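Local coordinates for protein phosphoribosylamine--glycine ligase (PDB 1VKZ) that catalyses the ATP-dependent ligation of glycine to 5-phosphoribosylamine, giving glycinamide ribonucleotide, ADP and phosphate in de novo purine biosynthesis, at residues A[102-107]-A[285-290]; A[106-111]-A[185-190]; A[196-201]-A[269-274]. One frame throughout, in Å; residues are numbered along the deposited sequence.

Contact 1: A[102-107]-A[285-290]; sequences RLEGSK and EYNVRL
Glu104 reaches from the end of helix 98-105 across the backbone of residues 286-288, and its carboxylate makes the one direct hydrogen bond to main chain in this contact. Its CG is anti to the backbone N (chi1 -175°) and the chain stays extended, which lays CG over Tyr286 O and carries the carboxylate past Asn287 CA. There Glu104 OE1 takes the N-H of Val288 at 2.9 Å with its anti lone pair, in a fairly straight bond (162° at the hydrogen). The other oxygen faces Arg289, whose guanidinium plane is turned 71° from that of the carboxylate; with Glu104 OE2 3.6 Å from Arg289 NH2, the salt bridge is long and not of the flat, paired kind.

One residue before Glu104, Leu103 crosses the Tyr286 ring obliquely, its CD2 4.0 Å from Tyr286 CD2, while Leu103 O lies in the ring plane at the edge. The phenol hydroxyl is engaged elsewhere, by Thr255.

Lys107 approaches from the start of the next helix. Its chain runs straight to CE and bends at its last torsion, which turns NZ onto Glu285 OE1 at 2.6 Å, a short salt bridge met from above the carboxylate plane. Two waters fill in between: one accepts from Tyr286 N and lies 2.6 Å from Leu103 O, the other accepts from Lys107 NZ and lies 3.1 Å from Glu104 O.

Glu285 and Asn287 are predicted to bind a magnesium or manganese ion, so Lys107 pairs with a predicted metal ligand. Acidic and amide ligands at the end of a sheet strand, here 280-287, are characteristic of the metal site of ATP-grasp ligases.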
# COMPACT_ATOMS: atom_id res chain seq x y z
N ARG A 102 -10.28 -10.81 3.69
CA ARG A 102 -10.18 -10.95 5.17
C ARG A 102 -8.74 -11.08 5.65
O ARG A 102 -8.43 -10.84 6.81
CB ARG A 102 -10.86 -12.21 5.67
CG ARG A 102 -12.28 -12.32 5.45
CD ARG A 102 -12.82 -13.54 6.18
NE ARG A 102 -13.01 -13.24 7.61
CZ ARG A 102 -13.14 -14.15 8.57
NH1 ARG A 102 -13.08 -15.45 8.30
NH2 ARG A 102 -13.31 -13.75 9.83
N LEU A 103 -7.87 -11.53 4.76
CA LEU A 103 -6.47 -11.58 5.06
C LEU A 103 -5.96 -10.19 5.44
O LEU A 103 -5.09 -10.10 6.31
CB LEU A 103 -5.69 -12.12 3.88
CG LEU A 103 -5.79 -13.59 3.59
CD1 LEU A 103 -4.89 -13.90 2.42
CD2 LEU A 103 -5.38 -14.44 4.77
N GLU A 104 -6.47 -9.14 4.76
CA GLU A 104 -6.16 -7.76 5.13
C GLU A 104 -7.18 -7.23 6.11
O GLU A 104 -6.83 -6.51 7.03
CB GLU A 104 -6.05 -6.80 3.93
CG GLU A 104 -5.59 -5.37 4.36
CD GLU A 104 -5.50 -4.29 3.24
OE1 GLU A 104 -5.18 -4.54 2.05
OE2 GLU A 104 -5.72 -3.11 3.60
N GLY A 105 -8.45 -7.58 5.93
CA GLY A 105 -9.56 -6.97 6.67
C GLY A 105 -9.72 -7.35 8.14
O GLY A 105 -10.29 -6.58 8.91
N SER A 106 -9.29 -8.55 8.47
CA SER A 106 -9.31 -9.09 9.80
C SER A 106 -7.91 -9.57 10.15
O SER A 106 -7.49 -10.65 9.72
CB SER A 106 -10.25 -10.27 9.87
OG SER A 106 -10.24 -10.86 11.17
N LYS A 107 -7.20 -8.76 10.94
CA LYS A 107 -5.88 -9.12 11.38
C LYS A 107 -5.90 -10.38 12.25
O LYS A 107 -4.94 -11.11 12.27
CB LYS A 107 -5.23 -7.94 12.07
CG LYS A 107 -4.74 -6.89 11.11
CD LYS A 107 -3.92 -5.80 11.81
CE LYS A 107 -3.45 -4.71 10.81
NZ LYS A 107 -2.33 -5.24 9.98
N GLU A 285 1.82 -8.49 8.32
CA GLU A 285 0.48 -8.27 7.84
C GLU A 285 0.42 -8.51 6.36
O GLU A 285 1.41 -8.48 5.66
CB GLU A 285 -0.03 -6.85 8.15
CG GLU A 285 0.61 -5.79 7.31
CD GLU A 285 0.24 -4.38 7.73
OE1 GLU A 285 -0.29 -4.16 8.86
OE2 GLU A 285 0.51 -3.49 6.90
N TYR A 286 -0.79 -8.78 5.91
CA TYR A 286 -1.15 -8.94 4.50
C TYR A 286 -1.92 -7.69 4.07
O TYR A 286 -2.77 -7.20 4.80
CB TYR A 286 -2.08 -10.14 4.37
CG TYR A 286 -1.47 -11.52 4.50
CD1 TYR A 286 -0.40 -11.91 3.71
CD2 TYR A 286 -1.99 -12.44 5.39
CE1 TYR A 286 0.15 -13.17 3.84
CE2 TYR A 286 -1.47 -13.70 5.51
CZ TYR A 286 -0.40 -14.05 4.74
OH TYR A 286 0.10 -15.31 4.84
N ASN A 287 -1.60 -7.17 2.90
CA ASN A 287 -2.48 -6.24 2.21
C ASN A 287 -2.80 -6.84 0.86
O ASN A 287 -2.02 -7.58 0.30
CB ASN A 287 -1.83 -4.85 2.11
CG ASN A 287 -1.64 -4.19 3.48
OD1 ASN A 287 -2.01 -4.75 4.54
ND2 ASN A 287 -1.07 -2.98 3.47
N VAL A 288 -3.99 -6.56 0.37
CA VAL A 288 -4.47 -7.18 -0.88
C VAL A 288 -4.49 -6.19 -2.00
O VAL A 288 -5.35 -6.23 -2.85
CB VAL A 288 -5.87 -7.80 -0.71
CG1 VAL A 288 -5.79 -9.01 0.26
CG2 VAL A 288 -6.87 -6.77 -0.25
N ARG A 289 -3.53 -5.29 -1.98
CA ARG A 289 -3.31 -4.39 -3.07
C ARG A 289 -1.90 -3.83 -2.89
O ARG A 289 -1.25 -4.10 -1.89
CB ARG A 289 -4.36 -3.29 -3.06
CG ARG A 289 -4.70 -2.75 -1.68
CD ARG A 289 -3.56 -2.05 -0.97
NE ARG A 289 -3.91 -1.59 0.37
CZ ARG A 289 -3.10 -0.88 1.16
NH1 ARG A 289 -1.88 -0.54 0.77
NH2 ARG A 289 -3.53 -0.51 2.36
N LEU A 290 -1.43 -3.05 -3.84
CA LEU A 290 -0.05 -2.58 -3.80
C LEU A 290 -0.02 -1.37 -2.94
O LEU A 290 -1.06 -0.72 -2.80
CB LEU A 290 0.40 -2.19 -5.19
CG LEU A 290 0.34 -3.32 -6.20
CD1 LEU A 290 0.56 -2.73 -7.57
CD2 LEU A 290 1.38 -4.38 -5.82
O HOH W 1 -3.35 -8.82 7.78
O HOH W 2 -3.88 -5.69 7.47

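Contact 2: A[106-111]-A[185-190]; sequences SKVYAK and PVVIDE
Lys111 of helix 107-116 lies over Val187 and ends at Asp189, joining the helix to strand 186-190 of the antiparallel sheet in the ATP-grasp domain. The axes of the two short segments come within 8.4 Å of each other at 50°, so the helix crosses the strand aslant.

From CB the lysine chain sets off toward the strand. Its CG, anti to the carbonyl carbon (chi1 -79°), rests on Val187 CG1 at 4.0 Å. Bends at chi2 and chi3, on either side of the CG-CD bond, then swing the chain along the strand, and CD hands it on to CE. Lys111 CE stays near Val187 CG1 and comes within 3.0 Å of Asp189 OD1. At the tip, NZ meets Asp189 OD1 at 2.9 Å in a salt bridge whose hydrogen bond is weak, which fits a carboxylate lying beside the CE-NZ bond. The ammonium is also held by Ala122 O and Thr121 OG1, and Asp189 OD2 pairs with Lys147, so the aspartate sits between two lysines.

One turn earlier the side chains that meet are apolar. Val108 CG2 lies 4.0 Å from Val187 CG2, the two side chains running past each other in opposite directions, and it also touches Pro185 CB, whose ring it crosses at about a right angle. Val187 CG2 lies against the main chain of Lys107 as well, 3.8 Å from Lys107 O. The strand residues belong to the predicted ATP-binding region.

Ser106 caps the start of the helix: its OG accepts the N-H of Tyr109 at 3.0 Å, with 165° at the hydrogen.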
# COMPACT_ATOMS: atom_id res chain seq x y z
N SER A 106 -9.29 -8.55 8.47
CA SER A 106 -9.31 -9.09 9.80
C SER A 106 -7.91 -9.57 10.15
O SER A 106 -7.49 -10.65 9.72
CB SER A 106 -10.25 -10.27 9.87
OG SER A 106 -10.24 -10.86 11.17
N LYS A 107 -7.20 -8.76 10.94
CA LYS A 107 -5.88 -9.12 11.38
C LYS A 107 -5.90 -10.38 12.25
O LYS A 107 -4.94 -11.11 12.27
CB LYS A 107 -5.23 -7.94 12.07
CG LYS A 107 -4.74 -6.89 11.11
CD LYS A 107 -3.92 -5.80 11.81
CE LYS A 107 -3.45 -4.71 10.81
NZ LYS A 107 -2.33 -5.24 9.98
N VAL A 108 -7.01 -10.64 12.94
CA VAL A 108 -7.17 -11.88 13.67
C VAL A 108 -7.29 -13.08 12.75
O VAL A 108 -6.61 -14.09 12.96
CB VAL A 108 -8.40 -11.87 14.54
CG1 VAL A 108 -8.53 -13.20 15.28
CG2 VAL A 108 -8.33 -10.70 15.53
N TYR A 109 -8.17 -12.99 11.74
CA TYR A 109 -8.26 -14.05 10.77
C TYR A 109 -6.90 -14.32 10.17
O TYR A 109 -6.53 -15.47 10.00
CB TYR A 109 -9.27 -13.75 9.68
CG TYR A 109 -9.26 -14.76 8.54
CD1 TYR A 109 -9.98 -15.95 8.63
CD2 TYR A 109 -8.53 -14.54 7.39
CE1 TYR A 109 -9.99 -16.86 7.58
CE2 TYR A 109 -8.52 -15.44 6.35
CZ TYR A 109 -9.25 -16.60 6.46
OH TYR A 109 -9.25 -17.50 5.44
N ALA A 110 -6.13 -13.27 9.87
CA ALA A 110 -4.88 -13.45 9.16
C ALA A 110 -3.95 -14.29 9.98
O ALA A 110 -3.28 -15.19 9.46
CB ALA A 110 -4.25 -12.10 8.81
N LYS A 111 -3.94 -14.05 11.29
CA LYS A 111 -3.06 -14.79 12.21
C LYS A 111 -3.42 -16.25 12.35
O LYS A 111 -2.54 -17.09 12.45
CB LYS A 111 -3.09 -14.16 13.59
CG LYS A 111 -2.24 -12.97 13.69
CD LYS A 111 -0.79 -13.32 13.38
CE LYS A 111 0.20 -12.54 14.24
NZ LYS A 111 1.55 -13.20 14.27
N PRO A 185 -11.90 -7.15 18.48
CA PRO A 185 -10.75 -7.83 19.04
C PRO A 185 -9.46 -7.18 18.62
O PRO A 185 -9.42 -6.44 17.62
CB PRO A 185 -10.85 -9.24 18.44
CG PRO A 185 -12.29 -9.39 18.02
CD PRO A 185 -12.75 -8.05 17.66
N VAL A 186 -8.40 -7.47 19.38
CA VAL A 186 -7.05 -7.08 19.00
C VAL A 186 -6.11 -8.27 19.04
O VAL A 186 -6.29 -9.21 19.80
CB VAL A 186 -6.48 -5.96 19.89
CG1 VAL A 186 -7.38 -4.75 19.84
CG2 VAL A 186 -6.28 -6.43 21.33
N VAL A 187 -5.14 -8.24 18.15
CA VAL A 187 -4.01 -9.16 18.20
C VAL A 187 -2.95 -8.57 19.14
O VAL A 187 -2.65 -7.37 19.11
CB VAL A 187 -3.36 -9.39 16.78
CG1 VAL A 187 -2.29 -10.48 16.84
CG2 VAL A 187 -4.45 -9.73 15.74
N ILE A 188 -2.39 -9.42 19.97
CA ILE A 188 -1.22 -9.05 20.73
C ILE A 188 -0.12 -9.81 20.04
O ILE A 188 -0.17 -11.02 19.94
CB ILE A 188 -1.39 -9.44 22.19
CG1 ILE A 188 -2.82 -9.06 22.66
CG2 ILE A 188 -0.30 -8.75 23.02
CD1 ILE A 188 -3.23 -9.60 24.01
N ASP A 189 0.85 -9.09 19.49
CA ASP A 189 1.88 -9.72 18.71
C ASP A 189 3.20 -9.63 19.47
O ASP A 189 3.53 -8.61 20.08
CB ASP A 189 1.99 -9.03 17.34
CG ASP A 189 1.99 -10.01 16.14
OD1 ASP A 189 1.80 -11.22 16.36
OD2 ASP A 189 2.18 -9.65 14.94
N GLU A 190 3.94 -10.71 19.45
CA GLU A 190 5.28 -10.71 19.97
C GLU A 190 6.09 -9.77 19.09
O GLU A 190 6.15 -9.95 17.88
CB GLU A 190 5.81 -12.14 19.90
CG GLU A 190 7.30 -12.29 20.03
CD GLU A 190 7.77 -13.67 19.61
OE1 GLU A 190 7.42 -14.13 18.46
OE2 GLU A 190 8.48 -14.27 20.44

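Contact 3: A[196-201]-A[269-274]; sequences ELSAMA and FLYLGL
Ala199 CB lies 3.7 Å from Leu274 CD1, at the apolar centre of the sheet face that also carries Leu197, Ala201, Leu270 and Leu272. Helix 242-261 covers this side, with Phe252 touching Ala201, Leu270 and Leu272.

On the other face Met200, a selenomethionine, meets Tyr271 in a Met-aromatic contact. The SE atom is 5.1 Å from the ring centroid and 82° off the ring normal, hence at the edge. A bend at chi3 (-81°) brings its CE to 3.4 Å from Tyr271 CD2. At the hydroxyl end of the ring, Ser198 CB is 3.5 Å from Tyr271 OH.

Strands 195-204 and 269-277 are the two inner strands of the four-stranded antiparallel sheet of the ATP-grasp fold. Glu196-Ser198 belong to the predicted ATP-binding region, and Tyr271 touches the predicted metal ligand Asn287. Ala199 and Leu272 form a hydrogen-bonded pair: Leu272 N reaches Ala199 O at 2.6 Å, almost straight (177° at the hydrogen), and Ala199 N returns a bond to Leu272 O. Ala201 and Leu270 repeat this reciprocal pairing.

Toward the polar end, Leu197 N donates to Leu274 O at 3.0 Å from well above the carbonyl plane, and Glu196 CG, set anti to its own N, lies 3.1 Å from Leu274 O.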
# COMPACT_ATOMS: atom_id res chain seq x y z
N GLU A 196 12.44 -4.00 8.86
CA GLU A 196 11.16 -4.16 8.23
C GLU A 196 11.34 -4.08 6.72
O GLU A 196 12.26 -3.45 6.24
CB GLU A 196 10.16 -3.10 8.72
CG GLU A 196 8.72 -3.50 8.40
CD GLU A 196 7.67 -2.60 9.02
OE1 GLU A 196 7.78 -2.28 10.23
OE2 GLU A 196 6.72 -2.24 8.28
N LEU A 197 10.43 -4.74 6.01
CA LEU A 197 10.52 -4.91 4.56
C LEU A 197 9.17 -5.34 3.96
O LEU A 197 8.44 -6.10 4.54
CB LEU A 197 11.56 -5.98 4.25
CG LEU A 197 11.77 -6.41 2.80
CD1 LEU A 197 12.38 -5.27 1.94
CD2 LEU A 197 12.66 -7.64 2.79
N SER A 198 8.87 -4.85 2.78
CA SER A 198 7.62 -5.17 2.15
C SER A 198 7.93 -6.03 0.95
O SER A 198 8.99 -5.89 0.35
CB SER A 198 6.87 -3.90 1.71
OG SER A 198 7.30 -3.42 0.45
N ALA A 199 7.02 -6.94 0.63
CA ALA A 199 7.11 -7.67 -0.60
C ALA A 199 5.73 -7.68 -1.28
O ALA A 199 4.73 -7.81 -0.64
CB ALA A 199 7.63 -9.03 -0.33
N MSE A 200 5.72 -7.51 -2.59
CA MSE A 200 4.51 -7.35 -3.37
C MSE A 200 4.55 -8.26 -4.57
O MSE A 200 5.57 -8.43 -5.23
CB MSE A 200 4.40 -5.90 -3.89
CG MSE A 200 3.42 -5.02 -3.14
SE MSE A 200 3.95 -3.10 -3.18
CE MSE A 200 5.31 -3.29 -1.65
N ALA A 201 3.41 -8.81 -4.89
CA ALA A 201 3.34 -9.67 -6.04
C ALA A 201 2.03 -9.50 -6.82
O ALA A 201 0.96 -9.17 -6.26
CB ALA A 201 3.52 -11.11 -5.61
N PHE A 269 -3.24 -8.40 -6.58
CA PHE A 269 -1.95 -8.01 -6.05
C PHE A 269 -1.94 -8.45 -4.60
O PHE A 269 -2.93 -8.27 -3.88
CB PHE A 269 -1.76 -6.49 -6.12
CG PHE A 269 -1.96 -5.92 -7.46
CD1 PHE A 269 -0.96 -5.97 -8.38
CD2 PHE A 269 -3.16 -5.38 -7.83
CE1 PHE A 269 -1.14 -5.47 -9.60
CE2 PHE A 269 -3.34 -4.90 -9.05
CZ PHE A 269 -2.33 -4.94 -9.95
N LEU A 270 -0.81 -8.96 -4.15
CA LEU A 270 -0.66 -9.37 -2.75
C LEU A 270 0.57 -8.72 -2.18
O LEU A 270 1.66 -8.88 -2.69
CB LEU A 270 -0.56 -10.89 -2.63
CG LEU A 270 -0.24 -11.40 -1.22
CD1 LEU A 270 -1.27 -10.88 -0.17
CD2 LEU A 270 -0.17 -12.89 -1.21
N TYR A 271 0.38 -8.04 -1.06
CA TYR A 271 1.45 -7.32 -0.37
C TYR A 271 1.71 -8.03 0.96
O TYR A 271 0.75 -8.36 1.69
CB TYR A 271 1.05 -5.85 -0.20
CG TYR A 271 1.87 -5.04 0.75
CD1 TYR A 271 1.80 -5.25 2.12
CD2 TYR A 271 2.64 -3.98 0.29
CE1 TYR A 271 2.53 -4.47 2.99
CE2 TYR A 271 3.38 -3.20 1.16
CZ TYR A 271 3.32 -3.45 2.50
OH TYR A 271 4.07 -2.68 3.36
N LEU A 272 2.99 -8.30 1.25
CA LEU A 272 3.44 -8.80 2.52
C LEU A 272 4.25 -7.73 3.19
O LEU A 272 5.24 -7.26 2.66
CB LEU A 272 4.34 -10.01 2.31
CG LEU A 272 3.85 -11.19 1.49
CD1 LEU A 272 4.79 -12.37 1.63
CD2 LEU A 272 2.47 -11.57 1.89
N GLY A 273 3.84 -7.30 4.37
CA GLY A 273 4.70 -6.46 5.20
C GLY A 273 5.49 -7.41 6.05
O GLY A 273 4.88 -8.21 6.78
N LEU A 274 6.81 -7.37 5.94
CA LEU A 274 7.67 -8.37 6.56
C LEU A 274 8.60 -7.73 7.57
O LEU A 274 8.72 -6.53 7.67
CB LEU A 274 8.49 -9.10 5.52
CG LEU A 274 7.66 -9.79 4.44
CD1 LEU A 274 8.48 -10.02 3.15
CD2 LEU A 274 7.08 -11.09 4.95

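In the fold
All three contacts lie in the ATP-grasp region. Contacts 1 and 2 both begin at the helix junction, sharing Ser106 and Lys107 where helix 98-105 gives way to helix 107-116, and their centres are 11 Å apart. Both segments of contact 3 fall between those of contact 1 in sequence, and the two centres are 10 Å apart; strands 269-277 and 280-287 are neighbours in one sheet, probably bonded through Asn287 O to Tyr271 N. Contact 2 uses a different antiparallel sheet and precedes contact 3, with about 8 Å between their nearest atoms. The junction thus bridges two sheets, one carrying the predicted metal ligands, and both holding residues of the predicted ATP-binding region.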